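Local coordinates for metal-independent carbonic anhydrase (PDB 7C5W), which catalyses the hydration of carbon dioxide to bicarbonate without any metal cofactor, working as a homotetramer built from a dimer of dimers, at residues Arg22-Ser27 with Phe157-His162; Thr150-Trp155 with Ser173-Gln178. All blocks are in the same frame, centred on the assembly; numbering follows the deposited sequence.

Contact 1: residues Arg22-Ser27 with Phe157-His162; sequences RAITES and FLKDDH
Lys159, the last residue of its strand, runs its side chain along the loop that leads into helix 26-50. With CG anti to the backbone N (chi1 -176°) and every later torsion extended, the chain reaches across the carbonyls of Arg22 and Ala23. Lys159 CB lies 3.8 Å from Ile24 CG1, the two side chains passing in opposite directions. CG follows beside Arg22 O. Lys159 CD lies against both carbonyl oxygens, 3.4 Å from Ala23 O and 3.5 Å from Arg22 O, and CE continues past Ala23 O. At the tip, Lys159 NZ donates to Ala23 O at 3.0 Å, tilted 23° from the carbonyl plane, and also forms a salt bridge with Glu28 in the first turn of the helix. On the apolar side, Ile24 CD1 lies 4.4 Å from Phe157 CB and 3.5 Å from the backbone oxygen Phe157 O, and Leu165 adds to the packing.

At the other end, Arg22 meets Asp161 in a salt bridge. Its NH2 offers an edge of the guanidinium to Asp161 OD1, while the guanidinium and carboxylate planes stand 63° apart, so the groups do not pair flat. The modelled Arg22 NH2 to Asp161 OD1 separation of 2.4 Å is very short, and its exact value is doubtful. Phe71 of the third subunit makes a cation-pi contact with Arg22, and Asp161 N donates to Asp161 OD2 of that subunit. Each buried cation therefore meets a carboxylate, and both are likely to stay charged: Lys159 ties the strand end to the start of the helix, whereas the Arg22 pair lies where subunits meet.

Contact 2: residues Thr150-Trp155 with Ser173-Gln178; sequences TVDKTW and SLPYEQ
The Asp152 carboxylate crosses the Pro175 ring at a slant, with OD2 3.5 Å from Pro175 CA and OD1 4.0 Å from Pro175 CG. CG stands anti to the Asp152 carbonyl carbon (chi1 -52°), which carries the carboxylate to Pro175. The pyrrolidine also presses on the backbone: Pro175 CD lies 3.1 Å from Thr150 O. Farther along the strand, one face of the Trp155 indole carries Lys153 CD, 3.3 Å above its plane and offset toward the rim, while Trp36 meets this indole edge-to-face.

Asp152 and Ser173 form an antiparallel hydrogen-bonded pair. Asp152 N donates to Ser173 O at 2.8 Å, nearly along the C=O axis, and Ser173 N returns a bond to Asp152 O at 3.0 Å. Their side chains share one face of the sheet, where Ser173 OG is hydrogen-bonded to His171 NE2 of the fourth subunit and Asp152 packs on that subunit's Lys77. An alanine in place of Asp152 would keep the backbone pair but would probably open a gap beside Pro175 and lose the side-chain packing on Lys77 of the fourth subunit. Val151, on the other face, touches Thr79, which binds hydrogencarbonate. Here, beside that site, strand 165-173 ends its antiparallel pairing with strand 148-159.

In the fold
Both contacts use strand 148-159, which lies between strands 132-143 and 165-173 in the mixed sheet. Contact 2 takes its earlier part and contact 1 its final residues, and their centres are about 26 Å apart. Along the chain the segments alternate: 22-27, 150-155, 157-162, then 173-178. One strand thus meets the approach to helix 26-50 near its end and the carboxy-terminal tail near its start. Trp155 and Phe157, one from each contact, meet ring to ring where the segments adjoin. Contact 2 borders the hydrogencarbonate site, whereas contact 1 lies away from it; both reach other subunits, so the strand takes part in tetramer packing at two separate places.

Contact 1: residues Arg22-Ser27 with Phe157-His162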
ATOM      1  N   ARG A  22      -8.133   1.938  -5.731  1.00 57.61           N
ATOM      2  CA  ARG A  22      -6.844   2.671  -5.746  1.00 61.23           C
ATOM      3  C   ARG A  22      -5.704   1.774  -6.243  1.00 65.69           C
ATOM      4  O   ARG A  22      -4.580   2.277  -6.396  1.00 64.91           O
ATOM      5  CB  ARG A  22      -6.515   3.137  -4.334  1.00 62.17           C
ATOM      6  CG  ARG A  22      -7.602   4.008  -3.737  1.00 67.40           C
ATOM      7  CD  ARG A  22      -6.999   4.947  -2.732  1.00 66.61           C
ATOM      8  NE  ARG A  22      -7.266   6.321  -3.102  1.00 75.48           N
ATOM      9  CZ  ARG A  22      -6.340   7.234  -3.313  1.00 72.50           C
ATOM     10  NH1 ARG A  22      -5.056   6.954  -3.199  1.00 81.33           N
ATOM     11  NH2 ARG A  22      -6.715   8.450  -3.618  1.00 79.58           N
ATOM     12  N   ALA A  23      -5.976   0.491  -6.457  1.00 56.52           N
ATOM     13  CA  ALA A  23      -4.984  -0.487  -6.943  1.00 64.49           C
ATOM     14  C   ALA A  23      -4.741  -0.239  -8.433  1.00 58.22           C
ATOM     15  O   ALA A  23      -5.659   0.212  -9.107  1.00 55.86           O
ATOM     16  CB  ALA A  23      -5.472  -1.899  -6.692  1.00 63.52           C
ATOM     17  N   ILE A  24      -3.541  -0.557  -8.909  1.00 58.57           N
ATOM     18  CA  ILE A  24      -3.180  -0.547 -10.351  1.00 57.18           C
ATOM     19  C   ILE A  24      -3.366  -1.964 -10.904  1.00 56.96           C
ATOM     20  O   ILE A  24      -2.982  -2.933 -10.214  1.00 57.69           O
ATOM     21  CB  ILE A  24      -1.735  -0.030 -10.528  1.00 60.32           C
ATOM     22  CG1 ILE A  24      -1.592   1.416 -10.045  1.00 55.02           C
ATOM     23  CG2 ILE A  24      -1.275  -0.192 -11.970  1.00 62.30           C
ATOM     24  CD1 ILE A  24      -0.164   1.906  -9.931  1.00 52.34           C
ATOM     25  N   THR A  25      -3.921  -2.073 -12.111  1.00 57.24           N
ATOM     26  CA  THR A  25      -4.011  -3.328 -12.905  1.00 59.01           C
ATOM     27  C   THR A  25      -2.858  -3.372 -13.907  1.00 57.19           C
ATOM     28  O   THR A  25      -2.313  -2.300 -14.231  1.00 56.16           O
ATOM     29  CB  THR A  25      -5.324  -3.412 -13.696  1.00 62.95           C
ATOM     30  OG1 THR A  25      -5.212  -2.448 -14.747  1.00 61.72           O
ATOM     31  CG2 THR A  25      -6.552  -3.149 -12.849  1.00 54.68           C
ATOM     32  N   GLU A  26      -2.545  -4.568 -14.398  1.00 58.03           N
ATOM     33  CA  GLU A  26      -1.525  -4.811 -15.444  1.00 61.04           C
ATOM     34  C   GLU A  26      -1.798  -3.899 -16.645  1.00 62.20           C
ATOM     35  O   GLU A  26      -0.836  -3.294 -17.148  1.00 62.15           O
ATOM     36  CB  GLU A  26      -1.527  -6.288 -15.837  1.00 56.48           C
ATOM     37  CG  GLU A  26      -0.456  -6.640 -16.850  1.00 64.37           C
ATOM     38  CD  GLU A  26      -0.269  -8.131 -17.058  1.00 81.06           C
ATOM     39  OE1 GLU A  26       0.818  -8.523 -17.552  1.00 83.75           O
ATOM     40  OE2 GLU A  26      -1.207  -8.896 -16.708  1.00 78.48           O
ATOM     41  N   SER A  27      -3.054  -3.807 -17.088  1.00 55.57           N
ATOM     42  CA  SER A  27      -3.448  -3.094 -18.330  1.00 62.10           C
ATOM     43  C   SER A  27      -3.210  -1.583 -18.165  1.00 59.23           C
ATOM     44  O   SER A  27      -2.754  -0.953 -19.135  1.00 60.99           O
ATOM     45  CB  SER A  27      -4.872  -3.415 -18.731  1.00 63.46           C
ATOM     46  OG  SER A  27      -5.798  -2.715 -17.917  1.00 62.23           O
ATOM     47  N   PHE A 157       5.016   3.705 -11.199  1.00 50.11           N
ATOM     48  CA  PHE A 157       3.759   4.467 -11.353  1.00 51.06           C
ATOM     49  C   PHE A 157       3.016   4.493 -10.019  1.00 53.43           C
ATOM     50  O   PHE A 157       2.894   3.435  -9.373  1.00 55.05           O
ATOM     51  CB  PHE A 157       2.905   3.845 -12.454  1.00 52.84           C
ATOM     52  CG  PHE A 157       3.574   3.871 -13.804  1.00 56.83           C
ATOM     53  CD1 PHE A 157       3.526   5.009 -14.598  1.00 56.17           C
ATOM     54  CD2 PHE A 157       4.287   2.771 -14.259  1.00 53.41           C
ATOM     55  CE1 PHE A 157       4.157   5.033 -15.833  1.00 55.73           C
ATOM     56  CE2 PHE A 157       4.909   2.797 -15.497  1.00 58.13           C
ATOM     57  CZ  PHE A 157       4.847   3.928 -16.278  1.00 57.81           C
ATOM     58  N   LEU A 158       2.566   5.680  -9.618  1.00 50.55           N
ATOM     59  CA  LEU A 158       1.610   5.877  -8.497  1.00 56.72           C
ATOM     60  C   LEU A 158       0.248   6.303  -9.069  1.00 56.84           C
ATOM     61  O   LEU A 158       0.210   7.190  -9.942  1.00 58.44           O
ATOM     62  CB  LEU A 158       2.184   6.929  -7.548  1.00 58.50           C
ATOM     63  CG  LEU A 158       1.293   7.328  -6.376  1.00 61.31           C
ATOM     64  CD1 LEU A 158       1.082   6.160  -5.440  1.00 63.30           C
ATOM     65  CD2 LEU A 158       1.902   8.491  -5.610  1.00 65.27           C
ATOM     66  N   LYS A 159      -0.827   5.654  -8.626  1.00 57.86           N
ATOM     67  CA  LYS A 159      -2.227   5.998  -8.996  1.00 59.66           C
ATOM     68  C   LYS A 159      -2.698   7.101  -8.045  1.00 61.25           C
ATOM     69  O   LYS A 159      -2.832   6.816  -6.829  1.00 56.54           O
ATOM     70  CB  LYS A 159      -3.101   4.745  -8.917  1.00 56.69           C
ATOM     71  CG  LYS A 159      -4.543   4.913  -9.370  1.00 62.42           C
ATOM     72  CD  LYS A 159      -5.213   3.577  -9.554  1.00 61.43           C
ATOM     73  CE  LYS A 159      -6.399   3.605 -10.488  1.00 66.64           C
ATOM     74  NZ  LYS A 159      -6.699   2.258 -11.029  1.00 63.44           N
ATOM     75  N   ASP A 160      -2.865   8.324  -8.558  1.00 59.92           N
ATOM     76  CA  ASP A 160      -3.210   9.522  -7.744  1.00 59.13           C
ATOM     77  C   ASP A 160      -4.679   9.438  -7.309  1.00 62.63           C
ATOM     78  O   ASP A 160      -5.385   8.498  -7.749  1.00 59.48           O
ATOM     79  CB  ASP A 160      -2.921  10.830  -8.489  1.00 63.91           C
ATOM     80  CG  ASP A 160      -3.679  11.002  -9.793  1.00 66.75           C
ATOM     81  OD1 ASP A 160      -4.746  10.352  -9.963  1.00 56.45           O
ATOM     82  OD2 ASP A 160      -3.186  11.777 -10.641  1.00 66.96           O
ATOM     83  N   ASP A 161      -5.098  10.386  -6.462  1.00 67.59           N
ATOM     84  CA  ASP A 161      -6.461  10.480  -5.871  1.00 66.42           C
ATOM     85  C   ASP A 161      -7.503  10.504  -6.999  1.00 64.04           C
ATOM     86  O   ASP A 161      -8.670  10.211  -6.701  1.00 69.43           O
ATOM     87  CB  ASP A 161      -6.583  11.700  -4.944  1.00 67.41           C
ATOM     88  CG  ASP A 161      -5.844  11.605  -3.609  1.00 67.65           C
ATOM     89  OD1 ASP A 161      -5.500  10.480  -3.192  1.00 64.98           O
ATOM     90  OD2 ASP A 161      -5.629  12.669  -2.969  1.00 71.49           O
ATOM     91  N   HIS A 162      -7.098  10.793  -8.244  1.00 65.48           N
ATOM     92  CA  HIS A 162      -8.002  10.892  -9.425  1.00 65.21           C
ATOM     93  C   HIS A 162      -7.872   9.659 -10.328  1.00 63.03           C
ATOM     94  O   HIS A 162      -8.436   9.683 -11.436  1.00 67.80           O
ATOM     95  CB  HIS A 162      -7.726  12.193 -10.203  1.00 70.02           C
ATOM     96  CG  HIS A 162      -7.867  13.422  -9.367  1.00 72.92           C
ATOM     97  ND1 HIS A 162      -9.100  13.945  -9.025  1.00 75.48           N
ATOM     98  CD2 HIS A 162      -6.942  14.216  -8.780  1.00 74.59           C
ATOM     99  CE1 HIS A 162      -8.928  15.010  -8.260  1.00 76.80           C
ATOM    100  NE2 HIS A 162      -7.611  15.200  -8.098  1.00 76.49           N
TER

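Contact 2: residues Thr150-Trp155 with Ser173-Gln178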
ATOM      1  N   THR A 150      18.638   1.547 -27.720  1.00 67.32           N
ATOM      2  CA  THR A 150      18.118   0.601 -26.704  1.00 66.25           C
ATOM      3  C   THR A 150      18.582   1.084 -25.325  1.00 63.47           C
ATOM      4  O   THR A 150      19.787   1.345 -25.164  1.00 57.16           O
ATOM      5  CB  THR A 150      18.528  -0.836 -27.053  1.00 68.92           C
ATOM      6  OG1 THR A 150      17.868  -1.169 -28.273  1.00 72.87           O
ATOM      7  CG2 THR A 150      18.141  -1.854 -26.005  1.00 62.73           C
ATOM      8  N   VAL A 151      17.644   1.218 -24.381  1.00 61.54           N
ATOM      9  CA  VAL A 151      17.942   1.556 -22.958  1.00 61.23           C
ATOM     10  C   VAL A 151      17.419   0.435 -22.054  1.00 61.49           C
ATOM     11  O   VAL A 151      16.439  -0.243 -22.435  1.00 59.07           O
ATOM     12  CB  VAL A 151      17.320   2.915 -22.578  1.00 62.10           C
ATOM     13  CG1 VAL A 151      17.961   4.060 -23.349  1.00 62.95           C
ATOM     14  CG2 VAL A 151      15.813   2.924 -22.767  1.00 53.66           C
ATOM     15  N   ASP A 152      18.060   0.258 -20.903  1.00 57.85           N
ATOM     16  CA  ASP A 152      17.531  -0.508 -19.748  1.00 56.42           C
ATOM     17  C   ASP A 152      16.742   0.467 -18.871  1.00 62.39           C
ATOM     18  O   ASP A 152      17.387   1.399 -18.346  1.00 62.68           O
ATOM     19  CB  ASP A 152      18.675  -1.133 -18.954  1.00 54.83           C
ATOM     20  CG  ASP A 152      19.644  -1.948 -19.798  1.00 60.76           C
ATOM     21  OD1 ASP A 152      19.183  -2.590 -20.773  1.00 64.23           O
ATOM     22  OD2 ASP A 152      20.846  -1.964 -19.445  1.00 60.13           O
ATOM     23  N   LYS A 153      15.420   0.276 -18.721  1.00 56.79           N
ATOM     24  CA  LYS A 153      14.529   1.269 -18.066  1.00 56.58           C
ATOM     25  C   LYS A 153      13.719   0.660 -16.917  1.00 57.57           C
ATOM     26  O   LYS A 153      13.009  -0.353 -17.142  1.00 57.79           O
ATOM     27  CB  LYS A 153      13.542   1.885 -19.056  1.00 60.58           C
ATOM     28  CG  LYS A 153      12.939   3.201 -18.574  1.00 55.06           C
ATOM     29  CD  LYS A 153      12.090   3.886 -19.592  1.00 57.68           C
ATOM     30  CE  LYS A 153      12.862   4.347 -20.810  1.00 58.03           C
ATOM     31  NZ  LYS A 153      13.672   5.555 -20.521  1.00 59.48           N
ATOM     32  N   THR A 154      13.763   1.329 -15.757  1.00 52.95           N
ATOM     33  CA  THR A 154      12.863   1.101 -14.599  1.00 59.75           C
ATOM     34  C   THR A 154      11.910   2.290 -14.447  1.00 52.25           C
ATOM     35  O   THR A 154      12.413   3.410 -14.364  1.00 52.97           O
ATOM     36  CB  THR A 154      13.664   0.897 -13.313  1.00 54.41           C
ATOM     37  OG1 THR A 154      14.488  -0.239 -13.553  1.00 54.65           O
ATOM     38  CG2 THR A 154      12.791   0.684 -12.097  1.00 49.78           C
ATOM     39  N   TRP A 155      10.596   2.041 -14.434  1.00 50.62           N
ATOM     40  CA  TRP A 155       9.530   3.024 -14.080  1.00 51.14           C
ATOM     41  C   TRP A 155       8.846   2.603 -12.774  1.00 55.13           C
ATOM     42  O   TRP A 155       8.700   1.383 -12.545  1.00 53.38           O
ATOM     43  CB  TRP A 155       8.465   3.106 -15.169  1.00 54.63           C
ATOM     44  CG  TRP A 155       8.756   4.041 -16.296  1.00 56.43           C
ATOM     45  CD1 TRP A 155       9.089   5.359 -16.216  1.00 55.14           C
ATOM     46  CD2 TRP A 155       8.650   3.733 -17.693  1.00 58.47           C
ATOM     47  NE1 TRP A 155       9.221   5.884 -17.472  1.00 60.08           N
ATOM     48  CE2 TRP A 155       8.960   4.913 -18.397  1.00 59.00           C
ATOM     49  CE3 TRP A 155       8.322   2.579 -18.414  1.00 59.60           C
ATOM     50  CZ2 TRP A 155       8.969   4.966 -19.789  1.00 59.37           C
ATOM     51  CZ3 TRP A 155       8.324   2.635 -19.790  1.00 59.86           C
ATOM     52  CH2 TRP A 155       8.644   3.813 -20.465  1.00 61.11           C
ATOM     53  N   SER A 173      19.266   3.715 -18.376  1.00 57.82           N
ATOM     54  CA  SER A 173      20.724   3.500 -18.553  1.00 57.60           C
ATOM     55  C   SER A 173      21.015   2.820 -19.900  1.00 64.50           C
ATOM     56  O   SER A 173      20.257   1.886 -20.313  1.00 58.38           O
ATOM     57  CB  SER A 173      21.294   2.705 -17.402  1.00 58.79           C
ATOM     58  OG  SER A 173      20.685   1.420 -17.304  1.00 60.12           O
ATOM     59  N   LEU A 174      22.093   3.256 -20.557  1.00 60.23           N
ATOM     60  CA  LEU A 174      22.638   2.576 -21.756  1.00 63.21           C
ATOM     61  C   LEU A 174      23.132   1.199 -21.330  1.00 61.25           C
ATOM     62  O   LEU A 174      23.727   1.058 -20.265  1.00 58.38           O
ATOM     63  CB  LEU A 174      23.767   3.419 -22.359  1.00 61.48           C
ATOM     64  CG  LEU A 174      23.333   4.755 -22.962  1.00 65.08           C
ATOM     65  CD1 LEU A 174      24.548   5.555 -23.409  1.00 60.96           C
ATOM     66  CD2 LEU A 174      22.365   4.548 -24.119  1.00 56.79           C
ATOM     67  N   PRO A 175      22.874   0.142 -22.129  1.00 58.15           N
ATOM     68  CA  PRO A 175      23.377  -1.192 -21.806  1.00 61.39           C
ATOM     69  C   PRO A 175      24.901  -1.166 -21.601  1.00 67.99           C
ATOM     70  O   PRO A 175      25.592  -0.596 -22.425  1.00 71.25           O
ATOM     71  CB  PRO A 175      22.963  -2.026 -23.032  1.00 63.82           C
ATOM     72  CG  PRO A 175      21.758  -1.283 -23.603  1.00 59.97           C
ATOM     73  CD  PRO A 175      22.069   0.176 -23.360  1.00 57.80           C
ATOM     74  N   TYR A 176      25.391  -1.750 -20.506  1.00 65.65           N
ATOM     75  CA  TYR A 176      26.842  -1.850 -20.203  1.00 72.61           C
ATOM     76  C   TYR A 176      27.541  -2.572 -21.360  1.00 75.13           C
ATOM     77  O   TYR A 176      27.061  -3.644 -21.761  1.00 73.17           O
ATOM     78  CB  TYR A 176      27.099  -2.571 -18.881  1.00 67.84           C
ATOM     79  CG  TYR A 176      28.559  -2.812 -18.594  1.00 75.30           C
ATOM     80  CD1 TYR A 176      29.462  -1.761 -18.580  1.00 75.42           C
ATOM     81  CD2 TYR A 176      29.043  -4.085 -18.342  1.00 76.81           C
ATOM     82  CE1 TYR A 176      30.808  -1.966 -18.322  1.00 76.85           C
ATOM     83  CE2 TYR A 176      30.384  -4.308 -18.074  1.00 79.22           C
ATOM     84  CZ  TYR A 176      31.271  -3.244 -18.065  1.00 78.42           C
ATOM     85  OH  TYR A 176      32.594  -3.450 -17.811  1.00 84.39           O
ATOM     86  N   GLU A 177      28.608  -1.962 -21.890  1.00 84.82           N
ATOM     87  CA  GLU A 177      29.474  -2.510 -22.974  1.00 87.93           C
ATOM     88  C   GLU A 177      30.895  -2.703 -22.417  1.00 87.40           C
ATOM     89  O   GLU A 177      31.516  -1.695 -21.990  1.00 84.24           O
ATOM     90  CB  GLU A 177      29.435  -1.584 -24.195  1.00 87.14           C
ATOM     91  N   GLN A 178      31.374  -3.957 -22.407  1.00 90.74           N
ATOM     92  CA  GLN A 178      32.664  -4.392 -21.799  1.00 91.49           C
ATOM     93  C   GLN A 178      33.831  -3.748 -22.560  1.00 91.94           C
ATOM     94  O   GLN A 178      34.730  -3.197 -21.922  1.00 85.98           O
ATOM     95  CB  GLN A 178      32.772  -5.920 -21.810  1.00 88.42           C
TER